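Local coordinates for Ent-copalyl diphosphate synthase (Streptomyces platensis, PDB 5BP8), which is a largely helical bacterial enzyme of the terpene cyclase kind, related in its C-terminal part to the squalene-hopene cyclases, at residues 264-269 / 504-509; 274-279 / 510-515; 409-414 / 460-465; 454-459 / 477-482. All coordinates share one frame; numbering follows the deposited sequence. Where two conformers were deposited one is given.

Contact 1: 264-269 / 504-509; sequences QAWVLN and VTVIRA
Val267 and Trp266 of helix 260-274 pack against Thr505, Val506 and Ala509 of helix 504-518. The two segments run nearly parallel, at 8°, with axes 8.8 Å apart. This fits neighbouring inner helices of an alpha/alpha-barrel, as in the squalene-hopene cyclase family. Helix 504-518 comes last in the chain, so the contact probably closes the inner ring.

Apolar packing carries the contact. Val267 sits between Thr505 and Ala509, which are one helical turn apart. With Val267 CG1 anti to the backbone N (chi1 170°), Val267 CG2 stands beside that N and meets Thr505 CG2 at 4.0 Å. The same Val267 CG2 is 4.1 Å from Ala509 CB. That methyl points at the facing helix and also comes within 4.0 Å of Val267 CA. Val267 CA lies 5.5 Å from Ala509 CA, the nearest backbone approach of the two segments. Helix 7-20 adds Leu15, which touches both Thr505 and Ala509.

Aromatic packing begins beside this patch. Trp266 starts out toward helix 504-518, but its indole leads away from it. Val506 CG1 stands obliquely to the ring. Beyond the two segments the ring meets Phe262 edge-to-face and His354 with the planes at about 85°.

Polar bonds lie around the contact rather than across it. Trp266 NE1 makes a weak hydrogen bond to Tyr404 OH. Asn269 ND2 bonds to the carbonyl of Ala312 on helix 307-319. At the root of the indole, Trp266 CB rests 4.0 Å from Val506 CG2.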
# COMPACT_ATOMS: atom_id res chain seq x y z
N GLN A 264 13.24 2.52 0.21
CA GLN A 264 14.59 2.90 0.68
C GLN A 264 14.52 3.46 2.11
O GLN A 264 15.29 3.02 2.97
CB GLN A 264 15.25 3.91 -0.25
CG GLN A 264 15.66 3.28 -1.56
CD GLN A 264 16.24 4.25 -2.58
OE1 GLN A 264 15.97 5.46 -2.57
NE2 GLN A 264 16.97 3.70 -3.53
N ALA A 265 13.59 4.38 2.35
CA ALA A 265 13.47 4.99 3.68
C ALA A 265 13.03 4.00 4.75
O ALA A 265 13.56 3.98 5.87
CB ALA A 265 12.49 6.14 3.63
N TRP A 266 12.03 3.18 4.42
CA TRP A 266 11.52 2.22 5.39
C TRP A 266 12.58 1.15 5.73
O TRP A 266 12.77 0.80 6.90
CB TRP A 266 10.19 1.60 4.94
CG TRP A 266 8.89 2.33 5.47
CD1 TRP A 266 8.00 1.83 6.38
CD2 TRP A 266 8.39 3.65 5.11
NE1 TRP A 266 6.98 2.73 6.60
CE2 TRP A 266 7.18 3.85 5.84
CE3 TRP A 266 8.86 4.69 4.28
CZ2 TRP A 266 6.41 5.04 5.73
CZ3 TRP A 266 8.05 5.87 4.13
CH2 TRP A 266 6.86 6.04 4.87
N VAL A 267 13.30 0.67 4.72
CA VAL A 267 14.38 -0.27 4.95
C VAL A 267 15.46 0.36 5.83
O VAL A 267 15.88 -0.25 6.84
CB VAL A 267 15.01 -0.77 3.63
CG1 VAL A 267 16.28 -1.55 3.93
CG2 VAL A 267 14.03 -1.66 2.87
N LEU A 268 15.90 1.57 5.48
CA LEU A 268 16.90 2.24 6.30
C LEU A 268 16.43 2.51 7.73
O LEU A 268 17.20 2.30 8.69
CB LEU A 268 17.33 3.54 5.63
CG LEU A 268 18.20 3.37 4.39
CD1 LEU A 268 18.30 4.69 3.66
CD2 LEU A 268 19.57 2.85 4.82
N ASN A 269 15.18 2.92 7.92
CA ASN A 269 14.68 3.18 9.28
C ASN A 269 14.51 1.92 10.10
O ASN A 269 14.78 1.92 11.31
CB ASN A 269 13.39 4.01 9.28
CG ASN A 269 13.63 5.45 8.85
OD1 ASN A 269 14.70 6.03 9.11
ND2 ASN A 269 12.65 6.04 8.17
N VAL A 504 7.17 -6.19 -0.10
CA VAL A 504 7.81 -7.40 0.44
C VAL A 504 9.16 -7.08 1.11
O VAL A 504 9.48 -7.62 2.15
CB VAL A 504 7.98 -8.46 -0.68
CG1 VAL A 504 8.85 -9.62 -0.22
CG2 VAL A 504 6.61 -8.94 -1.19
N THR A 505 9.93 -6.19 0.52
CA THR A 505 11.27 -5.90 1.05
C THR A 505 11.12 -5.10 2.34
O THR A 505 11.85 -5.31 3.31
CB THR A 505 12.10 -5.15 0.02
OG1 THR A 505 12.19 -5.95 -1.18
CG2 THR A 505 13.50 -4.85 0.56
N VAL A 506 10.13 -4.21 2.34
CA VAL A 506 9.75 -3.50 3.57
C VAL A 506 9.44 -4.47 4.71
O VAL A 506 9.89 -4.30 5.86
CB VAL A 506 8.60 -2.50 3.29
CG1 VAL A 506 7.99 -1.97 4.58
CG2 VAL A 506 9.11 -1.33 2.46
N ILE A 507 8.66 -5.50 4.41
CA ILE A 507 8.31 -6.47 5.43
C ILE A 507 9.55 -7.27 5.89
O ILE A 507 9.74 -7.48 7.08
CB ILE A 507 7.19 -7.40 4.92
CG1 ILE A 507 5.91 -6.60 4.66
CG2 ILE A 507 6.90 -8.51 5.93
CD1 ILE A 507 4.87 -7.37 3.85
N ARG A 508 10.39 -7.67 4.94
CA ARG A 508 11.62 -8.40 5.26
C ARG A 508 12.49 -7.57 6.20
O ARG A 508 13.12 -8.12 7.12
CB ARG A 508 12.39 -8.80 3.99
CG ARG A 508 11.65 -9.84 3.15
CD ARG A 508 12.42 -10.35 1.95
NE ARG A 508 13.32 -11.42 2.35
CZ ARG A 508 13.78 -12.40 1.57
NH1 ARG A 508 13.43 -12.51 0.28
NH2 ARG A 508 14.61 -13.29 2.09
N ALA A 509 12.53 -6.25 5.98
CA ALA A 509 13.35 -5.38 6.83
C ALA A 509 12.78 -5.28 8.24
O ALA A 509 13.51 -5.27 9.22
CB ALA A 509 13.52 -4.00 6.21

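Contact 2: 274-279 / 510-515; sequences SGLRYE and ARLAAL. With SO4 (sulfate ion), chain C.
Ser274 and Ala513 bring their backbones close, CA to CA 4.2 Å, just where the chain leaves helix 260-274 through Gly275 with a positive phi of 80°. Ser274 CB lies directly on the facing helix, 3.7 Å from Ala513 CA. Its hydroxyl is set between the backbone N and the carbonyl carbon (chi1 72°) and looks back at its own chain. There Ser274 OG accepts from Leu276 N at 3.1 Å, an ST turn, and also bonds to the carbonyl O of Leu271. The turn after the helix is thereby pinned, and Leu276 points at helix 504-518. Both helices probably belong to the inner ring of an alpha/alpha-barrel, and the loop 274-279 leads on to helix 282-291. Leu276 crosses Leu512 at a slant, its CD1 4.0 Å from both Leu512 CG and Leu512 CD1.

Arg511 extends elsewhere, its chain straight from CG to NE. Arg511 NH2 donates to sulfate O2 at 2.8 Å and Arg511 NH1 to sulfate O4 at 3.1 Å. The sulfur lies at the guanidinium edge, in its plane. The ion, probably from the crystallisation liquor, is also bonded by Arg8. Leu515 CD1 sits 3.5 Å above the guanidinium plane, over its centre.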
# COMPACT_ATOMS: atom_id res chain seq x y z
N SER A 274 17.08 -1.52 14.38
CA SER A 274 17.45 -2.90 14.70
C SER A 274 18.59 -3.03 15.69
O SER A 274 18.72 -4.07 16.33
CB SER A 274 17.84 -3.65 13.42
OG SER A 274 19.09 -3.22 12.91
N GLY A 275 19.45 -2.02 15.79
CA GLY A 275 20.66 -2.16 16.61
C GLY A 275 21.80 -2.91 15.92
O GLY A 275 22.87 -3.07 16.51
N LEU A 276 21.60 -3.36 14.68
CA LEU A 276 22.66 -4.01 13.91
C LEU A 276 23.70 -3.03 13.37
O LEU A 276 23.38 -1.89 13.01
CB LEU A 276 22.07 -4.82 12.74
CG LEU A 276 21.20 -6.00 13.16
CD1 LEU A 276 20.44 -6.53 11.94
CD2 LEU A 276 22.02 -7.11 13.79
N ARG A 277 24.95 -3.50 13.28
CA ARG A 277 26.03 -2.75 12.66
C ARG A 277 26.04 -3.03 11.17
O ARG A 277 25.96 -4.17 10.74
CB ARG A 277 27.40 -3.11 13.26
CG ARG A 277 27.63 -2.59 14.68
CD ARG A 277 29.07 -2.82 15.16
NE ARG A 277 29.19 -4.09 15.88
CZ ARG A 277 29.74 -5.22 15.42
NH1 ARG A 277 29.77 -6.29 16.21
NH2 ARG A 277 30.28 -5.30 14.20
N TYR A 278 26.09 -1.97 10.39
CA TYR A 278 26.18 -2.06 8.95
C TYR A 278 26.61 -0.70 8.47
O TYR A 278 26.56 0.28 9.22
CB TYR A 278 24.82 -2.38 8.32
CG TYR A 278 23.78 -1.37 8.67
CD1 TYR A 278 23.57 -0.23 7.88
CD2 TYR A 278 23.02 -1.52 9.82
CE1 TYR A 278 22.63 0.71 8.22
CE2 TYR A 278 22.07 -0.58 10.17
CZ TYR A 278 21.88 0.53 9.38
OH TYR A 278 20.94 1.44 9.76
N GLU A 279 27.03 -0.67 7.21
CA GLU A 279 27.27 0.57 6.50
C GLU A 279 26.17 0.73 5.44
O GLU A 279 26.03 -0.12 4.53
CB GLU A 279 28.66 0.51 5.88
CG GLU A 279 29.06 1.73 5.07
CD GLU A 279 29.25 2.98 5.90
OE1 GLU A 279 29.37 2.89 7.14
OE2 GLU A 279 29.30 4.07 5.29
N ALA A 510 11.45 -5.25 8.33
CA ALA A 510 10.79 -5.26 9.60
C ALA A 510 11.04 -6.54 10.39
O ALA A 510 11.26 -6.51 11.61
CB ALA A 510 9.29 -5.02 9.43
N ARG A 511 11.04 -7.66 9.68
CA ARG A 511 11.30 -8.96 10.28
C ARG A 511 12.74 -8.99 10.83
O ARG A 511 12.98 -9.40 11.96
CB ARG A 511 11.09 -10.09 9.29
CG ARG A 511 11.45 -11.47 9.83
CD ARG A 511 11.28 -12.55 8.77
NE ARG A 511 11.47 -13.89 9.30
CZ ARG A 511 12.63 -14.56 9.31
NH1 ARG A 511 13.75 -14.05 8.82
NH2 ARG A 511 12.66 -15.79 9.81
N LEU A 512 13.67 -8.52 10.01
CA LEU A 512 15.09 -8.51 10.42
C LEU A 512 15.29 -7.69 11.70
O LEU A 512 15.94 -8.16 12.65
CB LEU A 512 15.97 -8.03 9.28
CG LEU A 512 17.47 -7.88 9.60
CD1 LEU A 512 18.06 -9.18 10.08
CD2 LEU A 512 18.24 -7.37 8.39
N ALA A 513 14.71 -6.50 11.73
CA ALA A 513 14.75 -5.64 12.92
C ALA A 513 14.20 -6.32 14.17
O ALA A 513 14.83 -6.29 15.24
CB ALA A 513 14.01 -4.34 12.66
N ALA A 514 13.02 -6.94 14.05
CA ALA A 514 12.42 -7.70 15.13
C ALA A 514 13.33 -8.80 15.67
O ALA A 514 13.53 -8.91 16.87
CB ALA A 514 11.10 -8.31 14.68
N LEU A 515 13.89 -9.60 14.77
CA LEU A 515 14.72 -10.72 15.17
C LEU A 515 16.03 -10.24 15.80
O LEU A 515 16.51 -10.87 16.74
CB LEU A 515 14.99 -11.66 13.98
CG LEU A 515 13.82 -12.53 13.51
CD1 LEU A 515 14.26 -13.36 12.32
CD2 LEU A 515 13.31 -13.45 14.59
S SO4 C . 16.22 -17.12 9.83
O1 SO4 C . 16.98 -17.27 11.10
O2 SO4 C . 14.83 -17.57 10.07
O3 SO4 C . 16.81 -17.96 8.77
O4 SO4 C . 16.26 -15.71 9.40

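Contact 3: 409-414 / 460-465; sequences CALALA and MRTRTP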
# COMPACT_ATOMS: atom_id res chain seq x y z
N CYS A 409 2.91 4.72 16.16
CA CYS A 409 2.59 5.77 17.12
C CYS A 409 3.27 5.57 18.44
O CYS A 409 3.83 6.53 19.00
CB CYS A 409 1.07 5.88 17.30
SG CYS A 409 0.26 6.44 15.81
N ALA A 410 3.24 4.35 18.96
CA ALA A 410 3.89 4.09 20.27
C ALA A 410 5.40 4.24 20.19
O ALA A 410 6.02 4.73 21.14
CB ALA A 410 3.54 2.71 20.78
N LEU A 411 6.01 3.84 19.08
CA LEU A 411 7.46 3.92 18.96
C LEU A 411 7.95 5.35 18.77
O LEU A 411 9.02 5.70 19.26
CB LEU A 411 7.98 3.05 17.80
CG LEU A 411 7.90 1.54 18.11
CD1 LEU A 411 8.15 0.72 16.85
CD2 LEU A 411 8.83 1.17 19.26
N ALA A 412 7.17 6.17 18.07
CA ALA A 412 7.46 7.58 17.91
C ALA A 412 7.33 8.28 19.28
O ALA A 412 8.22 9.05 19.68
CB ALA A 412 6.51 8.21 16.91
N LEU A 413 6.24 8.00 19.97
CA LEU A 413 6.01 8.58 21.31
C LEU A 413 7.02 8.12 22.35
O LEU A 413 7.36 8.89 23.27
CB LEU A 413 4.61 8.30 21.79
CG LEU A 413 3.49 9.12 21.15
CD1 LEU A 413 2.16 8.42 21.43
CD2 LEU A 413 3.44 10.56 21.62
N ALA A 414 7.48 6.88 22.26
CA ALA A 414 8.46 6.34 23.20
C ALA A 414 9.79 7.10 23.12
O ALA A 414 10.40 7.43 24.13
CB ALA A 414 8.67 4.85 22.96
N MSE A 460 10.15 -4.85 22.41
CA MSE A 460 11.59 -4.75 22.71
C MSE A 460 12.05 -3.32 22.84
O MSE A 460 12.79 -2.97 23.79
CB MSE A 460 12.41 -5.53 21.69
CG MSE A 460 12.15 -7.03 21.72
SE MSE A 460 12.68 -7.88 23.43
CE MSE A 460 11.25 -7.49 24.69
N ARG A 461 11.63 -2.46 21.92
CA ARG A 461 12.14 -1.09 21.93
C ARG A 461 11.59 -0.24 23.08
O ARG A 461 12.22 0.77 23.45
CB ARG A 461 11.91 -0.40 20.59
CG ARG A 461 12.79 -0.96 19.47
CD ARG A 461 12.33 -0.54 18.08
NE ARG A 461 12.33 0.90 17.85
CZ ARG A 461 11.91 1.48 16.72
NH1 ARG A 461 11.45 0.75 15.70
NH2 ARG A 461 11.93 2.78 16.61
N THR A 462 10.46 -0.64 23.66
CA THR A 462 9.84 0.15 24.73
C THR A 462 10.00 -0.51 26.09
O THR A 462 9.39 -0.08 27.06
CB THR A 462 8.34 0.39 24.46
OG1 THR A 462 7.62 -0.85 24.46
CG2 THR A 462 8.15 1.12 23.15
N ARG A 463 10.83 -1.55 26.15
CA ARG A 463 11.06 -2.31 27.36
C ARG A 463 11.85 -1.43 28.31
O ARG A 463 12.67 -0.65 27.86
CB ARG A 463 11.85 -3.57 27.01
CG ARG A 463 11.97 -4.62 28.09
CD ARG A 463 12.39 -5.94 27.47
NE ARG A 463 13.27 -6.75 28.33
CZ ARG A 463 14.59 -6.90 28.17
NH1 ARG A 463 15.24 -6.30 27.17
NH2 ARG A 463 15.27 -7.67 29.01
N THR A 464 11.57 -1.54 29.60
CA THR A 464 12.36 -0.84 30.62
C THR A 464 12.81 -1.82 31.69
O THR A 464 12.32 -2.96 31.73
CB THR A 464 11.56 0.31 31.29
OG1 THR A 464 10.39 -0.21 31.94
CG2 THR A 464 11.18 1.36 30.26
N PRO A 465 13.75 -1.39 32.56
CA PRO A 465 14.04 -2.14 33.77
C PRO A 465 12.77 -2.52 34.53
O PRO A 465 12.69 -3.63 35.05
CB PRO A 465 14.89 -1.16 34.58
CG PRO A 465 15.61 -0.35 33.55
CD PRO A 465 14.74 -0.32 32.32
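Thr462 OG1 is hydrogen-bonded to the carbonyl O of Leu458, one turn back in helix 449-461, while the methyl of Thr462 faces Leu411 and Ala414. The first torsion (chi1 64°) divides the two branches in this way. The hydroxyl is tied to the helix end, and CG2 is left to pack. Thr462 CG2 lies 3.8 Å from Ala414 CB and 3.9 Å from Leu411 CD2. Thr462 is also the first residue to leave helical geometry, and its carbonyl O takes a hydrogen bond from Arg422.

The contact joins the C-terminal end of helix 449-461 to helix 402-416. These helices run in the same general direction, consistent with adjacent inner helices of the alpha/alpha-barrel of the squalene-hopene cyclase family. Val425 of helix 422-435 touches Ala414 and Thr462 from outside the pair.

Leu411 fills the other half. Its side chain crosses that of Arg461 at about a right angle. The arginine chain bends at chi3 (61°), which folds its end back over the leucine. Leu411 CD1 lies 3.5 Å above one face of the guanidinium, offset toward the rim, and 3.5 Å from Arg461 NH1. The second methyl packs against the arginine's stem, with Leu411 CD2 3.7 Å from Arg461 CB. Leu411 CD2 is also 3.8 Å from Arg461 NE. The leucine thus covers both the aliphatic part and one flat side of Arg461. Arg461 NH1 also makes a weak hydrogen bond to Gln457 OE1.

Contact 4: 454-459 / 477-482; sequences YMVQLL and RGCDAL. With SO4 (sulfate ion), chain D.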
# COMPACT_ATOMS: atom_id res chain seq x y z
N TYR A 454 6.14 -6.12 13.80
CA TYR A 454 5.82 -4.82 14.42
C TYR A 454 5.67 -4.92 15.94
O TYR A 454 6.14 -4.04 16.67
CB TYR A 454 4.57 -4.17 13.81
CG TYR A 454 4.68 -3.88 12.32
CD1 TYR A 454 5.92 -3.61 11.71
CD2 TYR A 454 3.54 -3.79 11.54
CE1 TYR A 454 6.01 -3.33 10.36
CE2 TYR A 454 3.62 -3.51 10.18
CZ TYR A 454 4.86 -3.27 9.60
OH TYR A 454 5.00 -3.02 8.25
N MSE A 455 4.99 -5.96 16.41
CA MSE A 455 4.78 -6.13 17.85
C MSE A 455 6.04 -6.51 18.57
O MSE A 455 6.28 -6.03 19.70
CB MSE A 455 3.65 -7.13 18.11
CG MSE A 455 2.32 -6.53 17.67
SE MSE A 455 1.78 -4.89 18.61
CE MSE A 455 2.40 -3.54 17.36
N VAL A 456 6.87 -7.35 17.98
CA VAL A 456 8.15 -7.68 18.62
C VAL A 456 9.01 -6.41 18.79
O VAL A 456 9.57 -6.16 19.89
CB VAL A 456 8.91 -8.78 17.83
CG1 VAL A 456 10.36 -8.88 18.29
CG2 VAL A 456 8.20 -10.11 17.99
N GLN A 457 9.07 -5.59 17.74
CA GLN A 457 9.77 -4.30 17.81
C GLN A 457 9.22 -3.39 18.89
O GLN A 457 9.99 -2.82 19.66
CB GLN A 457 9.69 -3.54 16.50
CG GLN A 457 10.49 -4.15 15.38
CD GLN A 457 10.49 -3.26 14.16
OE1 GLN A 457 10.77 -2.05 14.25
NE2 GLN A 457 10.20 -3.86 13.00
N LEU A 458 7.89 -3.24 18.92
CA LEU A 458 7.23 -2.41 19.93
C LEU A 458 7.64 -2.85 21.32
O LEU A 458 8.04 -2.03 22.15
CB LEU A 458 5.71 -2.47 19.78
CG LEU A 458 4.87 -1.70 20.81
CD1 LEU A 458 5.36 -0.28 20.99
CD2 LEU A 458 3.39 -1.69 20.43
N LEU A 459 7.50 -4.16 21.59
CA LEU A 459 7.78 -4.69 22.93
C LEU A 459 9.24 -4.53 23.32
O LEU A 459 9.54 -4.12 24.46
CB LEU A 459 7.36 -6.15 23.02
CG LEU A 459 5.85 -6.44 22.95
CD1 LEU A 459 5.60 -7.93 22.85
CD2 LEU A 459 5.11 -5.87 24.16
N ARG A 477 8.26 -15.32 22.09
CA ARG A 477 7.32 -16.19 21.38
C ARG A 477 7.09 -15.61 19.97
O ARG A 477 6.96 -16.38 19.00
CB ARG A 477 5.99 -16.32 22.14
CG ARG A 477 6.05 -17.23 23.40
CD ARG A 477 4.69 -17.57 23.95
NE ARG A 477 3.86 -16.40 24.25
CZ ARG A 477 3.89 -15.70 25.39
NH1 ARG A 477 4.70 -16.03 26.39
NH2 ARG A 477 3.09 -14.65 25.53
N GLY A 478 7.03 -14.28 19.88
CA GLY A 478 6.95 -13.56 18.58
C GLY A 478 8.11 -13.96 17.69
O GLY A 478 7.92 -14.36 16.53
N CYS A 479 9.32 -13.91 18.24
CA CYS A 479 10.51 -14.29 17.50
C CYS A 479 10.49 -15.76 17.07
O CYS A 479 10.86 -16.09 15.94
CB CYS A 479 11.79 -13.97 18.29
SG CYS A 479 12.18 -12.21 18.34
N ASP A 480 10.05 -16.63 17.97
CA ASP A 480 9.85 -18.04 17.64
C ASP A 480 8.92 -18.19 16.44
O ASP A 480 9.21 -18.96 15.52
CB ASP A 480 9.25 -18.79 18.82
CG ASP A 480 10.24 -18.98 19.96
OD1 ASP A 480 11.47 -18.80 19.75
OD2 ASP A 480 9.77 -19.28 21.06
N ALA A 481 7.81 -17.46 16.43
CA ALA A 481 6.91 -17.51 15.28
C ALA A 481 7.58 -17.07 13.98
O ALA A 481 7.36 -17.67 12.91
CB ALA A 481 5.64 -16.70 15.55
N LEU A 482 8.38 -16.01 14.06
CA LEU A 482 9.07 -15.51 12.88
C LEU A 482 10.09 -16.51 12.33
O LEU A 482 10.24 -16.65 11.11
CB LEU A 482 9.75 -14.17 13.19
CG LEU A 482 8.83 -12.99 13.49
CD1 LEU A 482 9.65 -11.79 13.93
CD2 LEU A 482 7.98 -12.62 12.26
S SO4 D . 3.39 -15.66 30.11
O1 SO4 D . 3.47 -15.11 31.49
O2 SO4 D . 2.19 -15.11 29.44
O3 SO4 D . 4.62 -15.27 29.39
O4 SO4 D . 3.28 -17.14 30.15
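Val456 presses on Gly478 and Cys479 where helix 449-461 packs against helix 469-484. The helices follow each other in the chain and run in opposite directions. They form an antiparallel helical hairpin, consistent with an alpha/alpha-barrel, probably with 449-461 on the inside and 469-484 on the outside.

The tight part is small and apolar. Val456 CG2 comes within 3.7 Å of Gly478 CA and 3.9 Å of Gly478 C. With no side chain on Gly478, the valine methyl meets the bare backbone of the opposite helix. The CA atoms of Val456 and Gly478 are 6.0 Å apart. The other branch, CG1, lies anti to the backbone N (chi1 166°) and reaches toward sulfur, with Val456 CG1 3.8 Å from Cys479 SG. Val456 thus straddles two successive residues. Ala514 of helix 504-518 touches Val456 and Leu482, so the last helix of the chain adjoins this packing.

The loose side begins one residue before the glycine. Arg477 is exposed and does not touch segment 454-459. Its chain bends at chi3 (-55°) and carries the guanidinium outward to a sulfate ion, probably from the crystallisation liquor. Arg473 NE bonds the same ion, and Arg477 NH2 has a weak hydrogen bond to Gln436. The sulfate meets the guanidinium edge near its plane, through a 3.1 Å bond from Arg477 NH1 to sulfate O3.

From the N terminus, helix 260-274 opens contact 1 and the loop after it opens contact 2. Both close on helix 504-518, in the same order, so the two long loops cross. Contacts 3 and 4 are nested inside both. Segment 409-414 opens contact 3. Contact 4 opens at 454-459, before contact 3 closes at 460-465, and itself closes at 477-482, so these two also cross. They share helix 449-461. Together the contacts place helices 402-416, 449-461, 504-518 and 260-274 side by side, with helix 469-484 packed behind. Contacts 2 and 4 meet where Arg511 NH2 bonds to Leu482 O; the centres of contacts 1 and 3 lie about 20 Å apart.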